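Local coordinates for HD domain protein (Enterococcus faecalis, PDB 4LRL) that probably hydrolyses deoxynucleoside triphosphates, dGTP among them, as a metal-binding HD-domain enzyme regulated by nucleotides bound at allosteric sites, at residues Pro43-Ile48 with Thr98-Glu103; Arg87-Leu92 with Leu212-Tyr217; Leu125-Ala130 with Gln198-Gln203; Leu133-His138 with Asp205-Asp210. One frame throughout, in Å; residues are numbered along the deposited sequence.

Interaction 1: Pro43-Ile48 with Thr98-Glu103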
loop_
_atom_site.group_PDB
_atom_site.type_symbol
_atom_site.label_atom_id
_atom_site.label_comp_id
_atom_site.label_asym_id
_atom_site.label_seq_id
_atom_site.Cartn_x
_atom_site.Cartn_y
_atom_site.Cartn_z
ATOM N N PRO C 43 11.391 5.411 -6.284
ATOM C CA PRO C 43 10.361 4.609 -5.613
ATOM C C PRO C 43 9.258 5.449 -4.956
ATOM O O PRO C 43 8.145 4.954 -4.747
ATOM C CB PRO C 43 11.155 3.811 -4.573
ATOM C CG PRO C 43 12.422 4.569 -4.380
ATOM C CD PRO C 43 12.724 5.230 -5.686
ATOM N N VAL C 44 9.557 6.713 -4.672
ATOM C CA VAL C 44 8.621 7.598 -3.975
ATOM C C VAL C 44 7.678 8.356 -4.925
ATOM O O VAL C 44 6.449 8.305 -4.767
ATOM C CB VAL C 44 9.382 8.571 -3.038
ATOM C CG1 VAL C 44 8.447 9.629 -2.440
ATOM C CG2 VAL C 44 10.090 7.791 -1.943
ATOM N N HIS C 45 8.255 9.048 -5.909
ATOM C CA HIS C 45 7.478 9.856 -6.857
ATOM C C HIS C 45 7.291 9.157 -8.196
ATOM O O HIS C 45 6.860 9.783 -9.174
ATOM C CB HIS C 45 8.120 11.241 -7.037
ATOM C CG HIS C 45 8.304 11.978 -5.749
ATOM N ND1 HIS C 45 7.251 12.295 -4.922
ATOM C CD2 HIS C 45 9.418 12.434 -5.129
ATOM C CE1 HIS C 45 7.705 12.918 -3.849
ATOM N NE2 HIS C 45 9.017 13.019 -3.950
ATOM N N ASN C 46 7.597 7.853 -8.210
ATOM C CA ASN C 46 7.568 7.005 -9.397
ATOM C C ASN C 46 8.597 7.428 -10.444
ATOM O O ASN C 46 9.445 6.617 -10.821
ATOM C CB ASN C 46 6.147 6.854 -9.953
ATOM C CG ASN C 46 5.162 6.381 -8.891
ATOM O OD1 ASN C 46 5.323 5.306 -8.307
ATOM N ND2 ASN C 46 4.151 7.197 -8.619
ATOM N N TYR C 47 8.561 8.693 -10.868
ATOM C CA TYR C 47 9.523 9.237 -11.824
ATOM C C TYR C 47 9.978 10.644 -11.455
ATOM O O TYR C 47 9.178 11.470 -10.985
ATOM C CB TYR C 47 8.917 9.284 -13.223
ATOM C CG TYR C 47 8.641 7.929 -13.826
ATOM C CD1 TYR C 47 7.420 7.288 -13.617
ATOM C CD2 TYR C 47 9.597 7.289 -14.611
ATOM C CE1 TYR C 47 7.157 6.047 -14.173
ATOM C CE2 TYR C 47 9.342 6.044 -15.173
ATOM C CZ TYR C 47 8.121 5.431 -14.949
ATOM O OH TYR C 47 7.865 4.199 -15.497
ATOM N N ILE C 48 11.267 10.904 -11.671
ATOM C CA ILE C 48 11.797 12.260 -11.667
ATOM C C ILE C 48 11.892 12.665 -13.140
ATOM O O ILE C 48 12.444 11.918 -13.953
ATOM C CB ILE C 48 13.201 12.344 -10.998
ATOM C CG1 ILE C 48 13.238 11.654 -9.613
ATOM C CG2 ILE C 48 13.718 13.801 -10.949
ATOM C CD1 ILE C 48 12.212 12.131 -8.574
ATOM N N THR C 98 8.925 20.230 -6.626
ATOM C CA THR C 98 8.998 21.638 -7.015
ATOM C C THR C 98 8.595 21.807 -8.481
ATOM O O THR C 98 7.881 22.754 -8.832
ATOM C CB THR C 98 10.427 22.191 -6.792
ATOM O OG1 THR C 98 10.758 22.105 -5.403
ATOM C CG2 THR C 98 10.533 23.633 -7.206
ATOM N N ARG C 99 9.041 20.877 -9.326
ATOM C CA ARG C 99 8.675 20.905 -10.739
ATOM C C ARG C 99 7.168 20.710 -10.898
ATOM O O ARG C 99 6.525 21.394 -11.692
ATOM C CB ARG C 99 9.455 19.858 -11.532
ATOM C CG ARG C 99 9.204 19.901 -13.028
ATOM C CD ARG C 99 9.614 18.599 -13.700
ATOM N NE ARG C 99 8.779 17.457 -13.333
ATOM C CZ ARG C 99 7.539 17.221 -13.776
ATOM N NH1 ARG C 99 6.938 18.056 -14.625
ATOM N NH2 ARG C 99 6.887 16.129 -13.365
ATOM N N ARG C 100 6.597 19.798 -10.118
ATOM C CA ARG C 100 5.155 19.556 -10.202
ATOM C C ARG C 100 4.367 20.789 -9.781
ATOM O O ARG C 100 3.360 21.120 -10.412
ATOM C CB ARG C 100 4.755 18.316 -9.403
ATOM C CG ARG C 100 5.270 17.038 -10.048
ATOM C CD ARG C 100 5.027 15.802 -9.222
ATOM N NE ARG C 100 5.801 14.683 -9.767
ATOM C CZ ARG C 100 5.697 13.406 -9.390
ATOM N NH1 ARG C 100 6.464 12.489 -9.967
ATOM N NH2 ARG C 100 4.831 13.040 -8.448
ATOM N N ILE C 101 4.853 21.477 -8.744
ATOM C CA ILE C 101 4.206 22.697 -8.238
ATOM C C ILE C 101 4.259 23.841 -9.253
ATOM O O ILE C 101 3.249 24.495 -9.497
ATOM C CB ILE C 101 4.800 23.159 -6.866
ATOM C CG1 ILE C 101 4.623 22.049 -5.831
ATOM C CG2 ILE C 101 4.133 24.455 -6.386
ATOM C CD1 ILE C 101 5.268 22.313 -4.483
ATOM N N CYS C 102 5.442 24.064 -9.835
ATOM C CA CYS C 102 5.644 25.081 -10.858
ATOM C C CYS C 102 4.753 24.835 -12.069
ATOM O O CYS C 102 4.202 25.771 -12.646
ATOM C CB CYS C 102 7.104 25.108 -11.295
ATOM S SG CYS C 102 8.239 25.777 -10.073
ATOM N N GLU C 103 4.622 23.564 -12.435
ATOM C CA GLU C 103 3.788 23.134 -13.544
ATOM C C GLU C 103 2.322 23.500 -13.285
ATOM O O GLU C 103 1.668 24.104 -14.134
ATOM C CB GLU C 103 3.956 21.624 -13.751
ATOM C CG GLU C 103 3.354 21.090 -15.027
ATOM C CD GLU C 103 4.206 21.347 -16.266
ATOM O OE1 GLU C 103 5.445 21.448 -16.150
ATOM O OE2 GLU C 103 3.630 21.428 -17.368
#
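H45 and Y47 flank a classic gamma turn centred on N46, where strand 46-52 begins, and the turn leaves their carbonyl oxygens both near R100 of helix 87-108. It is closed by a weak bond from Y47 N to H45 O, and that same oxygen takes the stronger bond from outside. R100 NH1 donates to H45 O over 2.8 Å with an N-H...O angle of 161°, arriving in the carbonyl plane on a lone pair and close to the guanidinium's own plane. Y47 O lies 3.1 Å from R100 NH1, also at the guanidinium edge. An extended chain from CG to NE carries the guanidinium from the helix to the turn. H45 CB rests 3.6 Å from R100 NH1, while the imidazole leads away from the arginine, has a methyl of V44 over the centre of one face, and is hydrogen-bonded through NE2 to D210. A salt bridge from R100 NE to E96, one helical turn back, steadies the guanidinium. R100 thus bonds side chain to backbone at a gamma turn, which ends the short link of the beta hairpin of strands 33-42 and 46-52, and holds it against the first long helix of the HD domain.

Interaction 2: Arg87-Leu92 with Leu212-Tyr217. With NI (nickel (II) ion), chain N.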
loop_
_atom_site.group_PDB
_atom_site.type_symbol
_atom_site.label_atom_id
_atom_site.label_comp_id
_atom_site.label_asym_id
_atom_site.label_seq_id
_atom_site.Cartn_x
_atom_site.Cartn_y
_atom_site.Cartn_z
ATOM N N ARG C 87 21.232 11.339 0.343
ATOM C CA ARG C 87 20.821 12.727 0.178
ATOM C C ARG C 87 20.626 13.056 -1.303
ATOM O O ARG C 87 19.955 14.036 -1.650
ATOM C CB ARG C 87 21.855 13.672 0.794
ATOM C CG ARG C 87 21.946 13.591 2.298
ATOM C CD ARG C 87 22.755 14.774 2.862
ATOM N NE ARG C 87 22.723 14.758 4.323
ATOM C CZ ARG C 87 21.747 15.274 5.061
ATOM N NH1 ARG C 87 20.711 15.886 4.489
ATOM N NH2 ARG C 87 21.813 15.179 6.375
ATOM N N PHE C 88 21.214 12.236 -2.167
ATOM C CA PHE C 88 21.048 12.409 -3.606
ATOM C C PHE C 88 19.601 12.151 -4.027
ATOM O O PHE C 88 18.994 12.971 -4.726
ATOM C CB PHE C 88 22.007 11.494 -4.363
ATOM C CG PHE C 88 21.879 11.567 -5.871
ATOM C CD1 PHE C 88 22.590 12.521 -6.599
ATOM C CD2 PHE C 88 21.085 10.647 -6.565
ATOM C CE1 PHE C 88 22.494 12.586 -7.983
ATOM C CE2 PHE C 88 20.986 10.705 -7.955
ATOM C CZ PHE C 88 21.693 11.677 -8.663
ATOM N N SER C 89 19.038 11.026 -3.593
ATOM C CA SER C 89 17.663 10.698 -3.993
ATOM C C SER C 89 16.679 11.696 -3.394
ATOM O O SER C 89 15.700 12.053 -4.032
ATOM C CB SER C 89 17.296 9.257 -3.644
ATOM O OG SER C 89 17.124 9.123 -2.266
ATOM N N HIS C 90 16.965 12.174 -2.189
ATOM C CA HIS C 90 16.151 13.227 -1.582
ATOM C C HIS C 90 16.211 14.529 -2.386
ATOM O O HIS C 90 15.189 15.194 -2.572
ATOM C CB HIS C 90 16.542 13.479 -0.118
ATOM C CG HIS C 90 15.984 14.758 0.442
ATOM N ND1 HIS C 90 14.631 14.961 0.643
ATOM C CD2 HIS C 90 16.596 15.898 0.843
ATOM C CE1 HIS C 90 14.436 16.171 1.136
ATOM N NE2 HIS C 90 15.612 16.762 1.265
ATOM N N SER C 91 17.402 14.876 -2.869
ATOM C CA SER C 91 17.597 16.088 -3.658
ATOM C C SER C 91 16.791 16.035 -4.959
ATOM O O SER C 91 16.127 17.014 -5.311
ATOM C CB SER C 91 19.080 16.329 -3.938
ATOM O OG SER C 91 19.759 16.667 -2.739
ATOM N N LEU C 92 16.824 14.893 -5.648
ATOM C CA LEU C 92 16.024 14.736 -6.863
ATOM C C LEU C 92 14.538 14.784 -6.542
ATOM O O LEU C 92 13.757 15.284 -7.338
ATOM C CB LEU C 92 16.357 13.438 -7.617
ATOM C CG LEU C 92 17.765 13.147 -8.158
ATOM C CD1 LEU C 92 17.670 12.198 -9.333
ATOM C CD2 LEU C 92 18.545 14.366 -8.589
ATOM N N LEU C 212 9.596 13.742 4.408
ATOM C CA LEU C 212 8.552 13.054 5.178
ATOM C C LEU C 212 8.073 11.792 4.456
ATOM O O LEU C 212 8.012 10.720 5.052
ATOM C CB LEU C 212 7.394 13.982 5.543
ATOM C CG LEU C 212 7.767 15.087 6.555
ATOM C CD1 LEU C 212 6.654 16.143 6.653
ATOM C CD2 LEU C 212 8.154 14.563 7.960
ATOM N N LEU C 213 7.783 11.921 3.162
ATOM C CA LEU C 213 7.323 10.796 2.378
ATOM C C LEU C 213 8.419 9.759 2.171
ATOM O O LEU C 213 8.172 8.558 2.317
ATOM C CB LEU C 213 6.799 11.275 1.028
ATOM C CG LEU C 213 5.482 12.062 1.011
ATOM C CD1 LEU C 213 5.295 12.755 -0.351
ATOM C CD2 LEU C 213 4.292 11.128 1.332
ATOM N N ARG C 214 9.616 10.231 1.816
ATOM C CA ARG C 214 10.747 9.365 1.499
ATOM C C ARG C 214 11.281 8.665 2.756
ATOM O O ARG C 214 11.576 7.466 2.731
ATOM C CB ARG C 214 11.869 10.173 0.821
ATOM C CG ARG C 214 13.090 9.331 0.371
ATOM C CD ARG C 214 14.062 10.158 -0.520
ATOM N NE ARG C 214 13.330 10.915 -1.542
ATOM C CZ ARG C 214 13.013 10.432 -2.738
ATOM N NH1 ARG C 214 12.332 11.184 -3.582
ATOM N NH2 ARG C 214 13.381 9.203 -3.098
ATOM N N ASP C 215 11.414 9.418 3.845
ATOM C CA ASP C 215 11.824 8.818 5.107
ATOM C C ASP C 215 10.815 7.760 5.577
ATOM O O ASP C 215 11.215 6.706 6.057
ATOM C CB ASP C 215 12.057 9.879 6.171
ATOM C CG ASP C 215 13.210 10.808 5.823
ATOM O OD1 ASP C 215 13.983 10.505 4.879
ATOM O OD2 ASP C 215 13.341 11.851 6.491
ATOM N N ALA C 216 9.523 8.040 5.405
ATOM C CA ALA C 216 8.483 7.069 5.722
ATOM C C ALA C 216 8.581 5.851 4.820
ATOM O O ALA C 216 8.452 4.716 5.297
ATOM C CB ALA C 216 7.093 7.695 5.618
ATOM N N TYR C 217 8.818 6.094 3.526
ATOM C CA TYR C 217 8.867 5.029 2.542
ATOM C C TYR C 217 9.967 4.029 2.879
ATOM O O TYR C 217 9.744 2.817 2.819
ATOM C CB TYR C 217 9.045 5.581 1.115
ATOM C CG TYR C 217 8.949 4.512 0.032
ATOM C CD1 TYR C 217 7.725 4.188 -0.552
ATOM C CD2 TYR C 217 10.085 3.810 -0.389
ATOM C CE1 TYR C 217 7.628 3.186 -1.541
ATOM C CE2 TYR C 217 10.008 2.821 -1.364
ATOM C CZ TYR C 217 8.774 2.506 -1.936
ATOM O OH TYR C 217 8.698 1.524 -2.899
HETATM NI NI NI N . 16.278 18.602 2.209
HETATM O O HOH W 1 16.675 17.085 4.048
HETATM O O HOH W 2 16.774 19.707 3.975
#
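R214 reaches from helix 206-219 to lay its guanidinium flat against the backbone of S89 on helix 87-108, and this is the close-packed half of the contact. S89 O sits over the centre of one face, 3.4 Å from R214 CZ, so the approach is face-on and none of the N-H groups is aimed at that oxygen. The rest of the chain fits alongside: R214 NE is 3.6 Å from H90 CA, and R214 CD is 3.7 Å from S89 OG, whose hydroxyl is hydrogen-bonded to S86 O. A bend at the third torsion of R214 (chi3 -46°) folds the end of the chain over the helix backbone.

Packing is looser on the other side. H90 CB comes no nearer to R214 than 4.2 Å, at CD, and its imidazole leads off toward the metal. There NE2 binds nickel at 2.2 Å, beside water 1 at 2.4 Å and water 2 at 2.1 Å from the ion.

The N-H groups of R214 serve two acids, D210 and D42, through salt bridges, and D210 in turn is hydrogen-bonded to H90 ND1. Chemically, the arginine probably acts from the second shell: it would hold the carboxylate of D210, which would in turn help fix the rotation of H90, the histidine that binds the metal, while the carbonyl over its face would add a modest electrostatic attraction.

Interaction 3: Leu125-Ala130 with Gln198-Gln203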
loop_
_atom_site.group_PDB
_atom_site.type_symbol
_atom_site.label_atom_id
_atom_site.label_comp_id
_atom_site.label_asym_id
_atom_site.label_seq_id
_atom_site.Cartn_x
_atom_site.Cartn_y
_atom_site.Cartn_z
ATOM N N LEU C 125 13.247 28.170 -13.630
ATOM C CA LEU C 125 14.597 27.602 -13.675
ATOM C C LEU C 125 15.397 27.829 -12.392
ATOM O O LEU C 125 16.011 26.899 -11.884
ATOM C CB LEU C 125 15.372 28.083 -14.903
ATOM C CG LEU C 125 16.802 27.545 -15.043
ATOM C CD1 LEU C 125 16.873 25.999 -14.960
ATOM C CD2 LEU C 125 17.434 28.064 -16.327
ATOM N N ILE C 126 15.375 29.052 -11.873
ATOM C CA ILE C 126 16.022 29.357 -10.598
ATOM C C ILE C 126 15.414 28.566 -9.430
ATOM O O ILE C 126 16.123 28.174 -8.501
ATOM C CB ILE C 126 16.024 30.893 -10.288
ATOM C CG1 ILE C 126 16.849 31.182 -9.026
ATOM C CG2 ILE C 126 14.607 31.440 -10.157
ATOM C CD1 ILE C 126 16.873 32.643 -8.605
ATOM N N THR C 127 14.104 28.334 -9.488
ATOM C CA THR C 127 13.414 27.610 -8.434
ATOM C C THR C 127 13.800 26.122 -8.467
ATOM O O THR C 127 13.995 25.504 -7.412
ATOM C CB THR C 127 11.885 27.797 -8.517
ATOM O OG1 THR C 127 11.567 29.196 -8.592
ATOM C CG2 THR C 127 11.202 27.215 -7.293
ATOM N N LEU C 128 13.925 25.567 -9.674
ATOM C CA LEU C 128 14.327 24.173 -9.843
ATOM C C LEU C 128 15.772 23.981 -9.410
ATOM O O LEU C 128 16.111 22.992 -8.753
ATOM C CB LEU C 128 14.125 23.715 -11.291
ATOM C CG LEU C 128 12.680 23.650 -11.779
ATOM C CD1 LEU C 128 12.585 23.299 -13.265
ATOM C CD2 LEU C 128 11.893 22.672 -10.927
ATOM N N CYS C 129 16.619 24.945 -9.763
ATOM C CA CYS C 129 18.019 24.902 -9.361
ATOM C C CYS C 129 18.156 24.924 -7.840
ATOM O O CYS C 129 18.805 24.051 -7.263
ATOM C CB CYS C 129 18.805 26.036 -10.017
ATOM S SG CYS C 129 19.047 25.770 -11.781
ATOM N N ALA C 130 17.518 25.896 -7.195
ATOM C CA ALA C 130 17.515 25.963 -5.725
ATOM C C ALA C 130 16.962 24.699 -5.064
ATOM O O ALA C 130 17.475 24.276 -4.030
ATOM C CB ALA C 130 16.785 27.176 -5.238
ATOM N N GLN C 198 9.370 30.376 -0.579
ATOM C CA GLN C 198 8.468 29.521 0.212
ATOM C C GLN C 198 8.276 28.113 -0.357
ATOM O O GLN C 198 7.933 27.193 0.381
ATOM C CB GLN C 198 7.112 30.195 0.456
ATOM C CG GLN C 198 7.132 31.257 1.558
ATOM C CD GLN C 198 5.782 31.936 1.768
ATOM O OE1 GLN C 198 4.712 31.308 1.666
ATOM N NE2 GLN C 198 5.824 33.217 2.064
ATOM N N MET C 199 8.516 27.943 -1.656
ATOM C CA MET C 199 8.367 26.635 -2.291
ATOM C C MET C 199 9.448 25.688 -1.789
ATOM O O MET C 199 9.258 24.469 -1.705
ATOM C CB MET C 199 8.427 26.749 -3.818
ATOM C CG MET C 199 7.705 25.595 -4.541
ATOM S SD MET C 199 7.652 25.717 -6.336
ATOM C CE MET C 199 6.801 27.288 -6.589
ATOM N N ILE C 200 10.574 26.281 -1.423
ATOM C CA ILE C 200 11.756 25.536 -1.043
ATOM C C ILE C 200 11.939 25.523 0.469
ATOM O O ILE C 200 12.419 24.537 1.039
ATOM C CB ILE C 200 12.973 26.091 -1.787
ATOM C CG1 ILE C 200 12.838 25.694 -3.265
ATOM C CG2 ILE C 200 14.291 25.569 -1.179
ATOM C CD1 ILE C 200 13.470 26.651 -4.227
ATOM N N SER C 201 11.528 26.602 1.119
ATOM C CA SER C 201 11.640 26.672 2.563
ATOM C C SER C 201 10.472 27.430 3.165
ATOM O O SER C 201 10.268 28.610 2.876
ATOM C CB SER C 201 12.966 27.310 2.973
ATOM O OG SER C 201 13.021 27.438 4.379
ATOM N N SER C 202 9.700 26.725 3.982
ATOM C CA SER C 202 8.551 27.283 4.682
ATOM C C SER C 202 8.165 26.276 5.761
ATOM O O SER C 202 9.002 25.474 6.178
ATOM C CB SER C 202 7.387 27.553 3.714
ATOM O OG SER C 202 6.862 26.347 3.182
ATOM N N GLN C 203 6.917 26.310 6.216
ATOM C CA GLN C 203 6.417 25.295 7.138
ATOM C C GLN C 203 5.819 24.106 6.385
ATOM O O GLN C 203 5.546 23.052 6.969
ATOM C CB GLN C 203 5.438 25.892 8.148
ATOM C CG GLN C 203 6.122 26.700 9.274
ATOM C CD GLN C 203 7.028 25.830 10.122
ATOM O OE1 GLN C 203 6.665 24.711 10.477
ATOM N NE2 GLN C 203 8.212 26.333 10.447
#
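I200 sets its terminal methyl, CD1, among A130 CB, T127 CG2 and T127 O of helix 124-133. The apolar part of this packing is the meeting of that methyl with A130 CB at 3.5 Å, a close fit consistent with the small alanine side chain. T127, one turn earlier on helix 124-133, flanks the same methyl, its CG2 lying 3.9 Å from I200 CD1. The sulfur contact comes next: M199 SD approaches T127 CG2 at 4.0 Å, the two side chains crossing at about a right angle. These residues belong to the all-helical core of the HD domain, where helix 194-200 packs on helix 124-133. T98 and I101 of helix 87-108 close over the methionine, V186 of helix 179-187 touches both A130 and I200, and I200 also reaches the side chain of the metal ligand H134.

The polar atoms of T127 are placed differently. I200 CD1 lies 3.4 Å from T127 O, a methyl set against a carbonyl oxygen. With its CG2 anti to the backbone nitrogen, the threonine offers a methyl to the facing helix, and its hydroxyl turns back instead to bond E123 O within its own helix.

Interaction 4: Leu133-His138 with Asp205-Asp210. With NI (nickel (II) ion), chain N.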
loop_
_atom_site.group_PDB
_atom_site.type_symbol
_atom_site.label_atom_id
_atom_site.label_comp_id
_atom_site.label_asym_id
_atom_site.label_seq_id
_atom_site.Cartn_x
_atom_site.Cartn_y
_atom_site.Cartn_z
ATOM N N LEU C 133 19.658 21.907 -5.395
ATOM C CA LEU C 133 20.920 22.190 -4.718
ATOM C C LEU C 133 20.760 22.492 -3.237
ATOM O O LEU C 133 21.762 22.747 -2.561
ATOM C CB LEU C 133 21.632 23.364 -5.402
ATOM C CG LEU C 133 22.071 23.189 -6.856
ATOM C CD1 LEU C 133 22.492 24.532 -7.419
ATOM C CD2 LEU C 133 23.190 22.150 -6.974
ATOM N N HIS C 134 19.526 22.452 -2.727
ATOM C CA HIS C 134 19.245 22.950 -1.364
ATOM C C HIS C 134 20.095 22.300 -0.256
ATOM O O HIS C 134 20.372 22.920 0.752
ATOM C CB HIS C 134 17.738 22.885 -1.026
ATOM C CG HIS C 134 17.252 21.509 -0.665
ATOM N ND1 HIS C 134 17.213 20.463 -1.568
ATOM C CD2 HIS C 134 16.786 21.010 0.506
ATOM C CE1 HIS C 134 16.750 19.382 -0.967
ATOM N NE2 HIS C 134 16.485 19.683 0.292
ATOM N N ASP C 135 20.520 21.063 -0.471
ATOM C CA ASP C 135 21.222 20.289 0.553
ATOM C C ASP C 135 22.644 19.940 0.141
ATOM O O ASP C 135 23.278 19.092 0.774
ATOM C CB ASP C 135 20.468 18.987 0.827
ATOM C CG ASP C 135 19.298 19.167 1.775
ATOM O OD1 ASP C 135 19.208 20.197 2.492
ATOM O OD2 ASP C 135 18.452 18.250 1.800
ATOM N N VAL C 136 23.144 20.585 -0.909
ATOM C CA VAL C 136 24.441 20.235 -1.477
ATOM C C VAL C 136 25.611 20.440 -0.489
ATOM O O VAL C 136 26.629 19.785 -0.603
ATOM C CB VAL C 136 24.670 20.943 -2.849
ATOM C CG1 VAL C 136 25.193 22.361 -2.673
ATOM C CG2 VAL C 136 25.590 20.128 -3.729
ATOM N N GLY C 137 25.438 21.323 0.493
ATOM C CA GLY C 137 26.491 21.608 1.470
ATOM C C GLY C 137 26.551 20.670 2.670
ATOM O O GLY C 137 27.406 20.830 3.540
ATOM N N HIS C 138 25.634 19.705 2.733
ATOM C CA HIS C 138 25.656 18.696 3.790
ATOM C C HIS C 138 26.839 17.751 3.601
ATOM O O HIS C 138 27.084 17.277 2.489
ATOM C CB HIS C 138 24.384 17.858 3.763
ATOM C CG HIS C 138 23.198 18.505 4.412
ATOM N ND1 HIS C 138 23.108 18.705 5.774
ATOM C CD2 HIS C 138 22.025 18.937 3.890
ATOM C CE1 HIS C 138 21.940 19.253 6.060
ATOM N NE2 HIS C 138 21.264 19.404 4.934
ATOM N N ASP C 205 6.837 22.882 2.612
ATOM C CA ASP C 205 7.578 23.120 1.381
ATOM C C ASP C 205 7.998 21.795 0.725
ATOM O O ASP C 205 7.797 20.716 1.302
ATOM C CB ASP C 205 8.811 23.967 1.698
ATOM C CG ASP C 205 9.694 23.331 2.760
ATOM O OD1 ASP C 205 9.964 23.988 3.779
ATOM O OD2 ASP C 205 10.093 22.153 2.593
ATOM N N ALA C 206 8.607 21.893 -0.458
ATOM C CA ALA C 206 8.998 20.732 -1.244
ATOM C C ALA C 206 10.031 19.862 -0.520
ATOM O O ALA C 206 10.097 18.648 -0.736
ATOM C CB ALA C 206 9.524 21.173 -2.589
ATOM N N ASP C 207 10.807 20.501 0.355
ATOM C CA ASP C 207 11.869 19.851 1.123
ATOM C C ASP C 207 11.250 18.946 2.194
ATOM O O ASP C 207 11.492 17.738 2.226
ATOM C CB ASP C 207 12.780 20.942 1.737
ATOM C CG ASP C 207 13.978 20.384 2.501
ATOM O OD1 ASP C 207 14.669 21.178 3.163
ATOM O OD2 ASP C 207 14.252 19.175 2.455
ATOM N N ARG C 208 10.438 19.536 3.059
ATOM C CA ARG C 208 9.713 18.781 4.076
ATOM C C ARG C 208 8.831 17.694 3.456
ATOM O O ARG C 208 8.814 16.553 3.937
ATOM C CB ARG C 208 8.872 19.721 4.944
ATOM C CG ARG C 208 9.674 20.821 5.636
ATOM C CD ARG C 208 8.717 21.748 6.305
ATOM N NE ARG C 208 9.306 22.927 6.940
ATOM C CZ ARG C 208 9.827 22.943 8.163
ATOM N NH1 ARG C 208 10.288 24.082 8.671
ATOM N NH2 ARG C 208 9.878 21.827 8.885
ATOM N N MET C 209 8.127 18.034 2.378
ATOM C CA MET C 209 7.213 17.078 1.750
ATOM C C MET C 209 7.956 15.838 1.233
ATOM O O MET C 209 7.509 14.715 1.439
ATOM C CB MET C 209 6.361 17.741 0.659
ATOM C CG MET C 209 5.337 18.740 1.220
ATOM S SD MET C 209 4.013 19.156 0.067
ATOM C CE MET C 209 4.729 20.522 -0.840
ATOM N N ASP C 210 9.103 16.037 0.598
ATOM C CA ASP C 210 9.857 14.897 0.118
ATOM C C ASP C 210 10.430 14.054 1.260
ATOM O O ASP C 210 10.258 12.847 1.250
ATOM C CB ASP C 210 10.966 15.293 -0.850
ATOM C CG ASP C 210 11.628 14.076 -1.475
ATOM O OD1 ASP C 210 12.715 13.693 -1.001
ATOM O OD2 ASP C 210 11.043 13.478 -2.412
HETATM NI NI NI N . 16.278 18.602 2.209
HETATM O O HOH W 2 16.774 19.707 3.975
HETATM O O HOH W 1 16.675 17.085 4.048
#
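H134 and D207 are brought together by contrasting first torsions: in the histidine CG stands between the backbone nitrogen and the carbonyl carbon (chi1 78°), whereas in the aspartate CG is anti to the nitrogen (chi1 -177°). Both groups thereby reach one nickel ion, in the H...HD...D metal site that defines the HD domain. H134 NE2 binds the metal at 2.2 Å, as does D135 OD2, and D207 OD2 does so at 2.1 Å. H90 and two waters complete six ligands, consistent with octahedral coordination.

The first shell is compact. D207 OD2 lies 3.2 Å from H134 NE2, at the ring edge, but this closeness reflects their shared metal and is not a hydrogen bond; imidazole and carboxylate planes are turned 73° apart. The carboxylates of D135 and D207 meet the ion from opposite sides, their OD2 atoms 4.4 Å apart with the cation between them, which probably offsets their repulsion.

Backbone and second-shell bonds probably help to set the ligands in place. Two overlapping type I turns, L133 to V136 and D135 to H138, present the HD pair; H134 ND1 is hydrogen-bonded to A131 O, and H138 NE2 makes a weak bond to D135 OD1. On the other side D205 is the N-cap of helix 206-219, its OD2 accepting from R208 N and more weakly from D207 N. The uncoordinated oxygens are tied by water 2, which donates to D135 OD1 at 2.9 Å and to D207 OD1 at 2.7 Å.

Interactions 2, 3 and 4 lie within the helical HD domain, and interaction 1 joins the hairpin from the start of the chain to it. Interactions 2 and 4, centres 9 Å apart, share helix 206-219, the nickel and both waters, and together supply the four protein ligands of the nickel. Interaction 3 lies 9 Å from interaction 4, where helix 194-200 leads into helix 206-219, and backs the site with apolar packing. Interaction 1, farther out, shares helix 87-108 with interaction 2. Along the sequence interaction 1 closes before interactions 3 and 4 open, while both of these fall between the segments of interaction 2. Metal ligands distant in sequence are thus gathered by helix packing, with D210 bridging H45, H90 and R214.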